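Local coordinates for protein WYL1 (Ruminococcus sp., PDB 6OAW) that probably modulates a Type VI-D CRISPR-Cas system as a WYL-domain accessory protein, at residues 226-231 against 297-301. Sequence-based numbering, arbitrary orientation.
Sequences YRIVSD and LSDPR
The carboxylate of Asp231, whose CA lies 4.2 Å from CG of Pro300, is gripped by three backbone amides: OD2 accepts a hydrogen bond from Tyr236 N, while OD1 takes one from Met235 N and a weak one from Tyr233 N. That fixes the turn where the strand ends, beside the proline. Everything that crosses between 226-231 and 297-301 is apolar or van der Waals contact. Val229 sits astride both partners, its CG2 3.7 Å from Pro300 CB and its CG1 4.0 Å from Leu297 CD2. With CG1 anti to the carbonyl carbon (chi1 -59°), the two methyls divide the work between leucine and proline. The other methyl of Leu297, CD1, lies over one face of the Arg227 guanidinium, 3.5 Å from NH1, and also meets CE2 of Tyr226 at 4.0 Å. Arg227 reaches it because its chain bends at chi3 (-62°). Both Tyr226 and Arg227 can turn toward the leucine because they form a classic beta bulge opposite Val240. The last turn of helix 287-298 and the loop after it thus pack against the end of strand 219-230 of the antiparallel sheet, with Leu297 and Pro300 also touching adjacent strand 237-243.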
loop_
_atom_site.group_PDB
_atom_site.type_symbol
_atom_site.label_atom_id
_atom_site.label_comp_id
_atom_site.label_asym_id
_atom_site.label_seq_id
_atom_site.Cartn_x
_atom_site.Cartn_y
_atom_site.Cartn_z
ATOM N N TYR B 226 13.448 -21.885 -10.594
ATOM C CA TYR B 226 13.190 -21.224 -11.897
ATOM C C TYR B 226 13.158 -19.699 -11.715
ATOM O O TYR B 226 13.976 -18.995 -12.290
ATOM C CB TYR B 226 11.913 -21.764 -12.541
ATOM C CG TYR B 226 11.752 -21.255 -13.944
ATOM C CD1 TYR B 226 12.356 -21.881 -15.022
ATOM C CD2 TYR B 226 11.073 -20.074 -14.167
ATOM C CE1 TYR B 226 12.253 -21.360 -16.302
ATOM C CE2 TYR B 226 10.944 -19.546 -15.438
ATOM C CZ TYR B 226 11.548 -20.186 -16.504
ATOM O OH TYR B 226 11.389 -19.657 -17.737
ATOM N N ARG B 227 12.227 -19.190 -10.917
ATOM C CA ARG B 227 12.137 -17.729 -10.669
ATOM C C ARG B 227 11.330 -17.492 -9.398
ATOM O O ARG B 227 10.383 -18.271 -9.142
ATOM C CB ARG B 227 11.509 -17.014 -11.868
ATOM C CG ARG B 227 11.672 -15.498 -11.836
ATOM C CD ARG B 227 10.817 -14.787 -12.884
ATOM N NE ARG B 227 11.196 -15.175 -14.240
ATOM C CZ ARG B 227 10.400 -15.117 -15.318
ATOM N NH1 ARG B 227 9.157 -14.667 -15.234
ATOM N NH2 ARG B 227 10.864 -15.519 -16.482
ATOM N N ILE B 228 11.709 -16.473 -8.640
ATOM C CA ILE B 228 10.935 -15.952 -7.476
ATOM C C ILE B 228 9.928 -14.936 -8.030
ATOM O O ILE B 228 10.338 -14.094 -8.832
ATOM C CB ILE B 228 11.870 -15.344 -6.415
ATOM C CG1 ILE B 228 12.862 -16.376 -5.888
ATOM C CG2 ILE B 228 11.078 -14.719 -5.274
ATOM C CD1 ILE B 228 13.760 -15.823 -4.792
ATOM N N VAL B 229 8.647 -15.047 -7.670
ATOM C CA VAL B 229 7.619 -14.060 -8.108
ATOM C C VAL B 229 6.789 -13.680 -6.898
ATOM O O VAL B 229 6.750 -14.453 -5.938
ATOM C CB VAL B 229 6.707 -14.604 -9.219
ATOM C CG1 VAL B 229 7.492 -15.000 -10.457
ATOM C CG2 VAL B 229 5.849 -15.753 -8.698
ATOM N N SER B 230 6.146 -12.528 -6.991
ATOM C CA SER B 230 5.050 -12.074 -6.104
ATOM C C SER B 230 3.740 -12.448 -6.758
ATOM O O SER B 230 3.698 -12.362 -7.991
ATOM C CB SER B 230 5.064 -10.583 -5.947
ATOM O OG SER B 230 6.083 -10.196 -5.064
ATOM N N ASP B 231 2.690 -12.657 -5.976
ATOM C CA ASP B 231 1.307 -12.555 -6.509
ATOM C C ASP B 231 1.040 -11.116 -6.961
ATOM O O ASP B 231 1.721 -10.205 -6.498
ATOM C CB ASP B 231 0.246 -12.990 -5.495
ATOM C CG ASP B 231 0.314 -12.245 -4.177
ATOM O OD1 ASP B 231 -0.155 -11.051 -4.125
ATOM O OD2 ASP B 231 0.850 -12.842 -3.211
ATOM N N LEU B 297 3.971 -19.140 -13.044
ATOM C CA LEU B 297 4.450 -17.729 -13.092
ATOM C C LEU B 297 3.246 -16.778 -13.086
ATOM O O LEU B 297 3.348 -15.725 -12.450
ATOM C CB LEU B 297 5.296 -17.474 -14.349
ATOM C CG LEU B 297 6.664 -18.159 -14.438
ATOM C CD1 LEU B 297 7.421 -17.638 -15.670
ATOM C CD2 LEU B 297 7.493 -17.959 -13.165
ATOM N N SER B 298 2.161 -17.098 -13.794
ATOM C CA SER B 298 1.025 -16.154 -13.937
ATOM C C SER B 298 0.063 -16.310 -12.752
ATOM O O SER B 298 -0.495 -15.273 -12.336
ATOM C CB SER B 298 0.345 -16.297 -15.248
ATOM O OG SER B 298 0.145 -17.663 -15.554
ATOM N N ASP B 299 -0.073 -17.520 -12.186
ATOM C CA ASP B 299 -0.808 -17.727 -10.901
ATOM C C ASP B 299 0.011 -18.584 -9.930
ATOM O O ASP B 299 -0.108 -19.797 -9.874
ATOM C CB ASP B 299 -2.218 -18.271 -11.139
ATOM C CG ASP B 299 -3.076 -18.080 -9.897
ATOM O OD1 ASP B 299 -2.505 -18.040 -8.776
ATOM O OD2 ASP B 299 -4.289 -17.879 -10.046
ATOM N N PRO B 300 0.902 -17.989 -9.125
ATOM C CA PRO B 300 1.760 -18.784 -8.256
ATOM C C PRO B 300 1.097 -19.278 -6.975
ATOM O O PRO B 300 1.759 -20.033 -6.295
ATOM C CB PRO B 300 2.884 -17.820 -7.861
ATOM C CG PRO B 300 2.202 -16.460 -7.919
ATOM C CD PRO B 300 1.222 -16.555 -9.071
ATOM N N ARG B 301 -0.123 -18.833 -6.665
ATOM C CA ARG B 301 -0.856 -19.383 -5.497
ATOM C C ARG B 301 -1.700 -20.580 -5.910
ATOM O O ARG B 301 -1.648 -21.571 -5.213
ATOM C CB ARG B 301 -1.784 -18.386 -4.809
ATOM C CG ARG B 301 -2.198 -18.883 -3.432
ATOM C CD ARG B 301 -3.131 -17.968 -2.658
ATOM N NE ARG B 301 -3.671 -18.649 -1.478
ATOM C CZ ARG B 301 -4.596 -18.153 -0.655
ATOM N NH1 ARG B 301 -5.123 -16.961 -0.882
ATOM N NH2 ARG B 301 -4.990 -18.861 0.391
#